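Local coordinates for large adhesion protein (Lap) involved in biofilm formation (Marinobacter hydrocarbonoclasticus, PDB 6XI3), which probably helps extend the adhesin outward from the bacterium towards its target through tandem Ig-like beta-sandwich domains with calcium ions bound, at residues V71-T76 with Y83-V88; D254-V257 with N263-T266; E295-A298 with N304-S307. One frame throughout, in Å; residues are numbered along the deposited sequence.

Interaction 1: V71-T76 with Y83-V88; sequences VNAIAT and YSLTGV
Leu85 makes the largest share of the contact, reaching across to Ala73 and Ala75 of the strand opposite. Its CD1 meets Ala73 CB at 3.6 Å, while Leu85 CG lies 3.9 Å from Ala75 CB. The fork also straddles a carbonyl: CD1 and CD2 of Leu85 are each 3.6 Å from Ile74 O. With CG beside the backbone N (chi1 -70°) and the chain extended beyond it, the two methyls are carried across to 71-76. Ala75 CB is shared, since Tyr83 CD2 approaches it obliquely at 3.8 Å. Tyr83 CG stands between its own backbone N and carbonyl carbon (chi1 66°), which turns the ring aside into the domain, where its hydroxyl hydrogen-bonds to Thr31 O. At the other end Val71 and Val88 pass side by side, running opposite ways, and touch through their CG1 methyls at 4.1 Å.

Polar contact between the segments passes through water. One molecule donates to Thr76 O at 2.6 Å and accepts from Ser84 N at 3.0 Å, joining two backbone groups that form no direct bond. The hydroxyl of Thr76 has its own partner, Gln58 NE2.

No hydrogen bond runs directly from strand to strand, and their axes stay 6.2 Å apart at an angle of 133°. This is the meeting of two sheets of an Ig-like beta-sandwich. Strand 70-76 is the outermost strand of its sheet and pairs with 58-64, through bonds such as Ala73 with Ile61; strand 82-89 borders the facing sheet and pairs with 43-51. Gly87 and Val88 form a G1 beta bulge opposite Ala44, where the chain turns a corner. Tyr83 and Leu85 also reach Val59 and Ile61 of 58-64, the strand next to the edge strand 70-76.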
ATOM      1  N   VAL A  71      54.684 -11.299  -6.569  1.00 23.29           N
ATOM      2  CA  VAL A  71      55.643 -10.855  -7.596  1.00 24.93           C
ATOM      3  C   VAL A  71      57.037 -11.244  -7.094  1.00 24.48           C
ATOM      4  O   VAL A  71      57.377 -10.885  -5.948  1.00 20.83           O
ATOM      5  CB  VAL A  71      55.510  -9.345  -7.889  1.00 24.40           C
ATOM      6  CG1 VAL A  71      56.779  -8.804  -8.531  1.00 26.58           C
ATOM      7  CG2 VAL A  71      54.297  -9.063  -8.769  1.00 24.20           C
ATOM      8  N   ASN A  72      57.829 -11.861  -7.963  1.00 23.36           N
ATOM      9  CA  ASN A  72      59.252 -12.195  -7.694  1.00 24.72           C
ATOM     10  C   ASN A  72      60.148 -11.214  -8.445  1.00 24.18           C
ATOM     11  O   ASN A  72      59.909 -11.021  -9.642  1.00 22.28           O
ATOM     12  CB  ASN A  72      59.580 -13.622  -8.117  1.00 25.85           C
ATOM     13  CG  ASN A  72      58.958 -14.607  -7.158  1.00 27.52           C
ATOM     14  OD1 ASN A  72      59.366 -14.691  -6.001  1.00 27.83           O
ATOM     15  ND2 ASN A  72      57.891 -15.245  -7.605  1.00 27.47           N
ATOM     16  N   ALA A  73      61.136 -10.652  -7.750  1.00 21.21           N
ATOM     17  CA  ALA A  73      62.139  -9.738  -8.332  1.00 23.38           C
ATOM     18  C   ALA A  73      63.525 -10.033  -7.752  1.00 21.80           C
ATOM     19  O   ALA A  73      63.647 -10.812  -6.782  1.00 21.70           O
ATOM     20  CB  ALA A  73      61.738  -8.301  -8.118  1.00 23.26           C
ATOM     21  N   ILE A  74      64.536  -9.472  -8.392  1.00 22.44           N
ATOM     22  CA  ILE A  74      65.955  -9.658  -7.982  1.00 24.78           C
ATOM     23  C   ILE A  74      66.691  -8.365  -8.288  1.00 24.07           C
ATOM     24  O   ILE A  74      66.449  -7.740  -9.370  1.00 22.54           O
ATOM     25  CB  ILE A  74      66.562 -10.895  -8.673  1.00 28.07           C
ATOM     26  CG1 ILE A  74      67.876 -11.350  -8.042  1.00 28.54           C
ATOM     27  CG2 ILE A  74      66.719 -10.658 -10.156  1.00 30.85           C
ATOM     28  CD1 ILE A  74      68.221 -12.785  -8.387  1.00 35.75           C
ATOM     29  N   ALA A  75      67.590  -7.991  -7.396  1.00 21.25           N
ATOM     30  CA  ALA A  75      68.434  -6.793  -7.564  1.00 21.84           C
ATOM     31  C   ALA A  75      69.884  -7.135  -7.282  1.00 23.15           C
ATOM     32  O   ALA A  75      70.105  -8.075  -6.500  1.00 20.42           O
ATOM     33  CB  ALA A  75      67.983  -5.721  -6.616  1.00 21.42           C
ATOM     34  N   THR A  76      70.822  -6.340  -7.808  1.00 23.05           N
ATOM     35  CA  THR A  76      72.266  -6.543  -7.520  1.00 23.17           C
ATOM     36  C   THR A  76      72.764  -5.517  -6.480  1.00 22.77           C
ATOM     37  O   THR A  76      72.501  -4.308  -6.582  1.00 24.04           O
ATOM     38  CB  THR A  76      73.095  -6.588  -8.798  1.00 25.18           C
ATOM     39  OG1 THR A  76      72.767  -7.760  -9.554  1.00 23.66           O
ATOM     40  CG2 THR A  76      74.578  -6.574  -8.485  1.00 26.69           C
ATOM     41  N   TYR A  83      71.086  -1.269  -3.059  1.00 22.32           N
ATOM     42  CA  TYR A  83      70.404  -1.905  -4.200  1.00 22.67           C
ATOM     43  C   TYR A  83      69.108  -1.138  -4.411  1.00 22.55           C
ATOM     44  O   TYR A  83      68.661  -0.496  -3.474  1.00 20.36           O
ATOM     45  CB  TYR A  83      70.174  -3.403  -3.965  1.00 24.08           C
ATOM     46  CG  TYR A  83      69.225  -3.758  -2.858  1.00 22.39           C
ATOM     47  CD1 TYR A  83      69.645  -3.810  -1.554  1.00 22.91           C
ATOM     48  CD2 TYR A  83      67.919  -4.102  -3.137  1.00 23.20           C
ATOM     49  CE1 TYR A  83      68.780  -4.155  -0.545  1.00 24.12           C
ATOM     50  CE2 TYR A  83      67.030  -4.423  -2.137  1.00 21.08           C
ATOM     51  CZ  TYR A  83      67.458  -4.437  -0.837  1.00 23.01           C
ATOM     52  OH  TYR A  83      66.613  -4.772   0.174  1.00 22.29           O
ATOM     53  N   SER A  84      68.580  -1.165  -5.619  1.00 22.93           N
ATOM     54  CA  SER A  84      67.230  -0.611  -5.880  1.00 25.47           C
ATOM     55  C   SER A  84      66.612  -1.225  -7.131  1.00 20.97           C
ATOM     56  O   SER A  84      67.311  -1.817  -7.922  1.00 22.46           O
ATOM     57  CB  SER A  84      67.298   0.884  -6.007  1.00 28.70           C
ATOM     58  OG  SER A  84      67.985   1.155  -7.200  1.00 30.22           O
ATOM     59  N   LEU A  85      65.289  -1.164  -7.215  1.00 22.40           N
ATOM     60  CA  LEU A  85      64.507  -1.550  -8.411  1.00 24.51           C
ATOM     61  C   LEU A  85      63.469  -0.434  -8.620  1.00 24.08           C
ATOM     62  O   LEU A  85      62.908   0.010  -7.625  1.00 26.57           O
ATOM     63  CB  LEU A  85      63.834  -2.910  -8.204  1.00 24.74           C
ATOM     64  CG  LEU A  85      64.759  -4.129  -8.160  1.00 26.24           C
ATOM     65  CD1 LEU A  85      63.974  -5.427  -8.016  1.00 24.72           C
ATOM     66  CD2 LEU A  85      65.633  -4.212  -9.407  1.00 26.23           C
ATOM     67  N   THR A  86      63.297   0.026  -9.855  1.00 26.47           N
ATOM     68  CA  THR A  86      62.336   1.098 -10.260  1.00 28.52           C
ATOM     69  C   THR A  86      61.335   0.493 -11.243  1.00 27.37           C
ATOM     70  O   THR A  86      61.770  -0.270 -12.104  1.00 26.90           O
ATOM     71  CB  THR A  86      63.095   2.273 -10.903  1.00 31.17           C
ATOM     72  OG1 THR A  86      63.981   2.814  -9.922  1.00 31.69           O
ATOM     73  CG2 THR A  86      62.182   3.377 -11.411  1.00 31.58           C
ATOM     74  N   GLY A  87      60.058   0.862 -11.168  1.00 28.83           N
ATOM     75  CA  GLY A  87      59.073   0.425 -12.179  1.00 26.96           C
ATOM     76  C   GLY A  87      58.782  -1.048 -12.094  1.00 27.64           C
ATOM     77  O   GLY A  87      58.472  -1.643 -13.141  1.00 30.19           O
ATOM     78  N   VAL A  88      58.884  -1.654 -10.898  1.00 27.80           N
ATOM     79  CA  VAL A  88      58.531  -3.091 -10.740  1.00 25.75           C
ATOM     80  C   VAL A  88      57.034  -3.236 -11.051  1.00 24.87           C
ATOM     81  O   VAL A  88      56.240  -2.512 -10.467  1.00 25.00           O
ATOM     82  CB  VAL A  88      58.862  -3.620  -9.336  1.00 29.85           C
ATOM     83  CG1 VAL A  88      58.363  -5.043  -9.158  1.00 28.55           C
ATOM     84  CG2 VAL A  88      60.360  -3.512  -9.055  1.00 34.11           C
TER
HETATM   85  O   HOH W   1      70.435  -2.839  -7.343  1.00 22.23           O

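Interaction 2: D254-V257 with N263-T266; sequences DLTV and NVVT
Leu255 meets the partner strand through its backbone: its carbonyl O receives a CA-H...O contact from Thr266 CA at 3.5 Å, while its side chain packs on Ala296 of the next strand. Thr256 follows, a non-hydrogen-bonded antiparallel pair with Thr266. Its CA lies 3.3 Å from Val265 O, and its CB touches Val264 CG1 at 3.9 Å. Val264 CG1 is anti to the backbone N (chi1 -179°), a torsion that sends this methyl across to Thr256. Val257 closes the segment as the hydrogen-bonded pair with Val265. Its N donates to Val265 O at 2.8 Å, almost in line with the carbonyl, and Val257 O accepts from Val265 N at 2.8 Å, here in the carbonyl plane. Both N-H groups point straight, at 166° and 167°. The two valines put their CB atoms 4.5 Å apart on the face that also meets Leu287.

The two bonds, continued by the backbone bond of Leu255 with Ala267, set the register of hairpin strands 252-258 and 264-270. Since Val264 joins Thr256 and Thr266 on the other face, and carbon atoms make the contacts there, the polar grip between the strands is backbone.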
ATOM      1  N   ASP A 254     -13.978   6.068   3.024  1.00 21.25           N
ATOM      2  CA  ASP A 254     -15.025   7.081   2.786  1.00 23.03           C
ATOM      3  C   ASP A 254     -16.315   6.328   2.543  1.00 24.18           C
ATOM      4  O   ASP A 254     -16.290   5.390   1.707  1.00 25.50           O
ATOM      5  CB  ASP A 254     -14.685   7.957   1.592  1.00 25.83           C
ATOM      6  CG  ASP A 254     -13.442   8.789   1.851  1.00 34.96           C
ATOM      7  OD1 ASP A 254     -13.211   9.183   3.039  1.00 33.22           O
ATOM      8  OD2 ASP A 254     -12.730   9.025   0.869  1.00 44.12           O
ATOM      9  N   LEU A 255     -17.361   6.697   3.279  1.00 22.07           N
ATOM     10  CA  LEU A 255     -18.657   6.015   3.199  1.00 24.02           C
ATOM     11  C   LEU A 255     -19.693   7.033   2.771  1.00 24.44           C
ATOM     12  O   LEU A 255     -19.522   8.219   3.074  1.00 21.47           O
ATOM     13  CB  LEU A 255     -19.023   5.383   4.537  1.00 24.98           C
ATOM     14  CG  LEU A 255     -18.069   4.290   5.012  1.00 25.23           C
ATOM     15  CD1 LEU A 255     -17.205   4.805   6.129  1.00 27.72           C
ATOM     16  CD2 LEU A 255     -18.826   3.072   5.464  1.00 28.00           C
ATOM     17  N   THR A 256     -20.712   6.568   2.064  1.00 24.26           N
ATOM     18  CA  THR A 256     -21.887   7.411   1.754  1.00 25.19           C
ATOM     19  C   THR A 256     -23.098   6.564   2.079  1.00 24.68           C
ATOM     20  O   THR A 256     -22.985   5.318   1.940  1.00 23.72           O
ATOM     21  CB  THR A 256     -21.930   7.920   0.305  1.00 25.53           C
ATOM     22  OG1 THR A 256     -22.047   6.761  -0.518  1.00 25.93           O
ATOM     23  CG2 THR A 256     -20.733   8.757  -0.064  1.00 27.21           C
ATOM     24  N   VAL A 257     -24.112   7.218   2.651  1.00 25.55           N
ATOM     25  CA  VAL A 257     -25.440   6.611   2.914  1.00 24.26           C
ATOM     26  C   VAL A 257     -26.451   7.420   2.111  1.00 26.01           C
ATOM     27  O   VAL A 257     -26.562   8.638   2.354  1.00 26.58           O
ATOM     28  CB  VAL A 257     -25.814   6.599   4.408  1.00 23.75           C
ATOM     29  CG1 VAL A 257     -27.071   5.784   4.632  1.00 24.78           C
ATOM     30  CG2 VAL A 257     -24.694   6.096   5.291  1.00 24.36           C
ATOM     31  N   ASN A 263     -31.000  11.852  -0.979  1.00 32.12           N
ATOM     32  CA  ASN A 263     -30.209  12.600   0.042  1.00 30.02           C
ATOM     33  C   ASN A 263     -29.015  11.720   0.428  1.00 29.93           C
ATOM     34  O   ASN A 263     -29.164  10.467   0.418  1.00 28.75           O
ATOM     35  CB  ASN A 263     -31.033  12.982   1.275  1.00 30.12           C
ATOM     36  CG  ASN A 263     -32.280  13.769   0.909  1.00 34.05           C
ATOM     37  OD1 ASN A 263     -32.181  14.812   0.269  1.00 34.99           O
ATOM     38  ND2 ASN A 263     -33.447  13.278   1.296  1.00 30.43           N
ATOM     39  N   VAL A 264     -27.876  12.341   0.721  1.00 29.79           N
ATOM     40  CA  VAL A 264     -26.600  11.614   0.967  1.00 31.76           C
ATOM     41  C   VAL A 264     -26.035  12.104   2.300  1.00 30.84           C
ATOM     42  O   VAL A 264     -25.950  13.306   2.472  1.00 34.64           O
ATOM     43  CB  VAL A 264     -25.576  11.847  -0.162  1.00 34.50           C
ATOM     44  CG1 VAL A 264     -24.291  11.073   0.100  1.00 36.75           C
ATOM     45  CG2 VAL A 264     -26.138  11.492  -1.533  1.00 38.48           C
ATOM     46  N   VAL A 265     -25.637  11.183   3.169  1.00 28.08           N
ATOM     47  CA  VAL A 265     -24.813  11.468   4.376  1.00 27.20           C
ATOM     48  C   VAL A 265     -23.431  10.855   4.126  1.00 26.24           C
ATOM     49  O   VAL A 265     -23.388   9.700   3.642  1.00 24.13           O
ATOM     50  CB  VAL A 265     -25.489  10.880   5.626  1.00 29.30           C
ATOM     51  CG1 VAL A 265     -24.518  10.632   6.764  1.00 28.79           C
ATOM     52  CG2 VAL A 265     -26.656  11.736   6.081  1.00 30.88           C
ATOM     53  N   THR A 266     -22.358  11.601   4.426  1.00 24.89           N
ATOM     54  CA  THR A 266     -20.963  11.114   4.330  1.00 25.71           C
ATOM     55  C   THR A 266     -20.483  10.764   5.740  1.00 24.11           C
ATOM     56  O   THR A 266     -20.886  11.456   6.711  1.00 25.63           O
ATOM     57  CB  THR A 266     -20.044  12.140   3.659  1.00 26.66           C
ATOM     58  OG1 THR A 266     -19.920  13.263   4.530  1.00 27.14           O
ATOM     59  CG2 THR A 266     -20.558  12.563   2.301  1.00 26.77           C
TER

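Interaction 3: E295-A298 with N304-S307; sequences EATA and NAVS. With EDT ({[-(bis-carboxymethyl-amino)-ethyl]-carboxymethyl-amino}-acetic acid), chain I.
The carboxylate of Glu295 presents one face to Ser307: Ser307 CB lies over OE2 at 4.1 Å, well off the carboxylate plane. A bend at chi2 (135°) brings the acid group round to that position. A second carboxylate, from the bound EDTA, comes to the backbone of Ser307, whose N donates to EDTA O13 at 3.0 Å; this N lies somewhat out of the plane of that group. These residues belong to the beta hairpin of strands 290-299 and 305-314, within an Ig-like beta-sandwich. The two backbone bonds between the strands differ in how the donor meets the carbonyl. Ala298 N reaches Val306 O at 3.0 Å nearly in line with the carbonyl, whereas Val306 N approaches Ala298 O at 2.9 Å from a position tilted 33° out of the carbonyl plane.

Ala298 and Val306 point to the same face, and both pack on Leu224 of strand 223-232. Val306 CG2 sits 3.7 Å from Ala298 O. EDTA binds at the outer edge of 305-314, its pocket completed by Asp223, Leu224, Thr225 and Asp308. The turn between the strands holds Asn302, a ligand of a calcium ion, and the side chain of Asn304 is about 6 Å from a bound calcium.

The face of Thr297 and Ser307 is mixed. Ala305 CB meets the Thr297 CG2 methyl there, and the hydroxyls of this non-hydrogen-bonded backbone pair close the gap: with Thr297 OG1 and Ser307 OG each beside its own backbone N, the two oxygens are hydrogen-bonded at 2.9 Å.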
ATOM      1  N   GLU A 295     -22.332   2.893   0.514  1.00 27.83           N
ATOM      2  CA  GLU A 295     -21.117   2.601  -0.258  1.00 28.16           C
ATOM      3  C   GLU A 295     -19.897   2.974   0.574  1.00 27.45           C
ATOM      4  O   GLU A 295     -19.969   3.980   1.311  1.00 24.69           O
ATOM      5  CB  GLU A 295     -21.113   3.377  -1.564  1.00 32.90           C
ATOM      6  CG  GLU A 295     -19.774   3.217  -2.280  1.00 44.02           C
ATOM      7  CD  GLU A 295     -19.905   2.938  -3.754  1.00 50.65           C
ATOM      8  OE1 GLU A 295     -20.172   3.910  -4.483  1.00 57.97           O
ATOM      9  OE2 GLU A 295     -19.775   1.748  -4.149  1.00 59.03           O
ATOM     10  N   ALA A 296     -18.843   2.159   0.467  1.00 26.21           N
ATOM     11  CA  ALA A 296     -17.544   2.343   1.147  1.00 26.31           C
ATOM     12  C   ALA A 296     -16.440   2.228   0.090  1.00 24.16           C
ATOM     13  O   ALA A 296     -16.540   1.331  -0.747  1.00 23.77           O
ATOM     14  CB  ALA A 296     -17.382   1.312   2.233  1.00 24.75           C
ATOM     15  N   THR A 297     -15.434   3.089   0.164  1.00 23.05           N
ATOM     16  CA  THR A 297     -14.290   3.135  -0.762  1.00 23.04           C
ATOM     17  C   THR A 297     -13.018   3.413   0.043  1.00 23.95           C
ATOM     18  O   THR A 297     -13.037   4.272   0.963  1.00 21.92           O
ATOM     19  CB  THR A 297     -14.491   4.225  -1.821  1.00 26.79           C
ATOM     20  OG1 THR A 297     -15.728   3.989  -2.489  1.00 31.22           O
ATOM     21  CG2 THR A 297     -13.381   4.282  -2.842  1.00 28.99           C
ATOM     22  N   ALA A 298     -11.962   2.700  -0.282  1.00 22.34           N
ATOM     23  CA  ALA A 298     -10.607   2.925   0.250  1.00 24.17           C
ATOM     24  C   ALA A 298      -9.638   2.808  -0.916  1.00 25.96           C
ATOM     25  O   ALA A 298     -10.095   2.542  -2.048  1.00 26.81           O
ATOM     26  CB  ALA A 298     -10.311   1.916   1.328  1.00 25.25           C
ATOM     27  N   ASN A 304      -5.156   1.396  -6.104  1.00 31.59           N
ATOM     28  CA  ASN A 304      -6.505   1.134  -6.664  1.00 32.08           C
ATOM     29  C   ASN A 304      -7.584   1.512  -5.642  1.00 32.63           C
ATOM     30  O   ASN A 304      -7.450   1.151  -4.466  1.00 30.35           O
ATOM     31  CB  ASN A 304      -6.698  -0.326  -7.056  1.00 33.59           C
ATOM     32  CG  ASN A 304      -5.631  -0.802  -8.018  1.00 37.10           C
ATOM     33  OD1 ASN A 304      -5.544  -0.291  -9.127  1.00 37.63           O
ATOM     34  ND2 ASN A 304      -4.817  -1.761  -7.590  1.00 33.50           N
ATOM     35  N   ALA A 305      -8.662   2.144  -6.098  1.00 31.40           N
ATOM     36  CA  ALA A 305      -9.898   2.292  -5.292  1.00 30.55           C
ATOM     37  C   ALA A 305     -10.553   0.922  -5.175  1.00 27.93           C
ATOM     38  O   ALA A 305     -10.724   0.261  -6.189  1.00 29.10           O
ATOM     39  CB  ALA A 305     -10.830   3.310  -5.909  1.00 32.03           C
ATOM     40  N   VAL A 306     -10.861   0.486  -3.964  1.00 25.33           N
ATOM     41  CA  VAL A 306     -11.643  -0.752  -3.718  1.00 24.52           C
ATOM     42  C   VAL A 306     -12.922  -0.335  -3.000  1.00 27.97           C
ATOM     43  O   VAL A 306     -12.848   0.524  -2.095  1.00 23.65           O
ATOM     44  CB  VAL A 306     -10.847  -1.768  -2.908  1.00 25.63           C
ATOM     45  CG1 VAL A 306      -9.766  -2.382  -3.787  1.00 28.52           C
ATOM     46  CG2 VAL A 306     -10.267  -1.138  -1.648  1.00 25.73           C
ATOM     47  N   SER A 307     -14.031  -0.932  -3.413  1.00 25.99           N
ATOM     48  CA  SER A 307     -15.397  -0.467  -3.094  1.00 27.30           C
ATOM     49  C   SER A 307     -16.296  -1.653  -2.786  1.00 28.17           C
ATOM     50  O   SER A 307     -16.049  -2.765  -3.319  1.00 25.72           O
ATOM     51  CB  SER A 307     -15.939   0.332  -4.230  1.00 29.87           C
ATOM     52  OG  SER A 307     -15.454   1.632  -4.116  1.00 35.86           O
TER
HETATM   53  O20 EDT I 508     -17.781  -7.468  -2.043  1.00 45.46           O
HETATM   54  C5  EDT I 508     -16.636  -7.730  -2.470  1.00 53.16           C
HETATM   55  O19 EDT I 508     -15.907  -8.648  -1.921  1.00 45.00           O
HETATM   56  C4  EDT I 508     -16.183  -6.992  -3.729  1.00 56.04           C
HETATM   57  N3  EDT I 508     -17.278  -6.460  -4.605  1.00 64.43           N
HETATM   58  C2  EDT I 508     -18.359  -7.443  -4.942  1.00 58.07           C
HETATM   59  C1  EDT I 508     -17.868  -8.768  -5.510  1.00 70.71           C
HETATM   60  O18 EDT I 508     -18.216  -9.855  -4.940  1.00 70.39           O
HETATM   61  O17 EDT I 508     -17.172  -8.753  -6.551  1.00 83.50           O
HETATM   62  C6  EDT I 508     -16.732  -5.973  -5.885  1.00 61.20           C
HETATM   63  C7  EDT I 508     -16.188  -4.609  -5.670  1.00 58.03           C
HETATM   64  N8  EDT I 508     -16.352  -3.822  -6.901  1.00 62.24           N
HETATM   65  C9  EDT I 508     -16.848  -2.470  -6.579  1.00 68.84           C
HETATM   66  C10 EDT I 508     -17.340  -1.680  -7.772  1.00 73.53           C
HETATM   67  O16 EDT I 508     -18.348  -0.965  -7.605  1.00 66.04           O
HETATM   68  O15 EDT I 508     -16.717  -1.724  -8.860  1.00 82.23           O
HETATM   69  C11 EDT I 508     -15.073  -3.759  -7.643  1.00 61.90           C
HETATM   70  C12 EDT I 508     -14.139  -2.652  -7.173  1.00 59.46           C
HETATM   71  O13 EDT I 508     -13.911  -2.517  -5.955  1.00 53.62           O
HETATM   72  O14 EDT I 508     -13.579  -1.899  -8.007  1.00 61.59           O

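Interactions 2 and 3 belong to one sheet: strands 252-258 and 290-299 are neighbours, joined by probable hydrogen bonds from Thr256 N to Glu295 O and from Asp254 N to Thr297 O. The two hairpins thus share a four-stranded sheet and pair their backbones alike, but 304-307 adds a bond between hydroxyls and the EDTA, whereas 263-266 offers methyl contacts on the corresponding face. Interaction 1, its centre 78 Å from that of interaction 3, lies towards the N-terminal end and connects facing sheets, with apolar contacts and one water instead of backbone pairing. All three are partly buried, each combining buried residues with exposed ones.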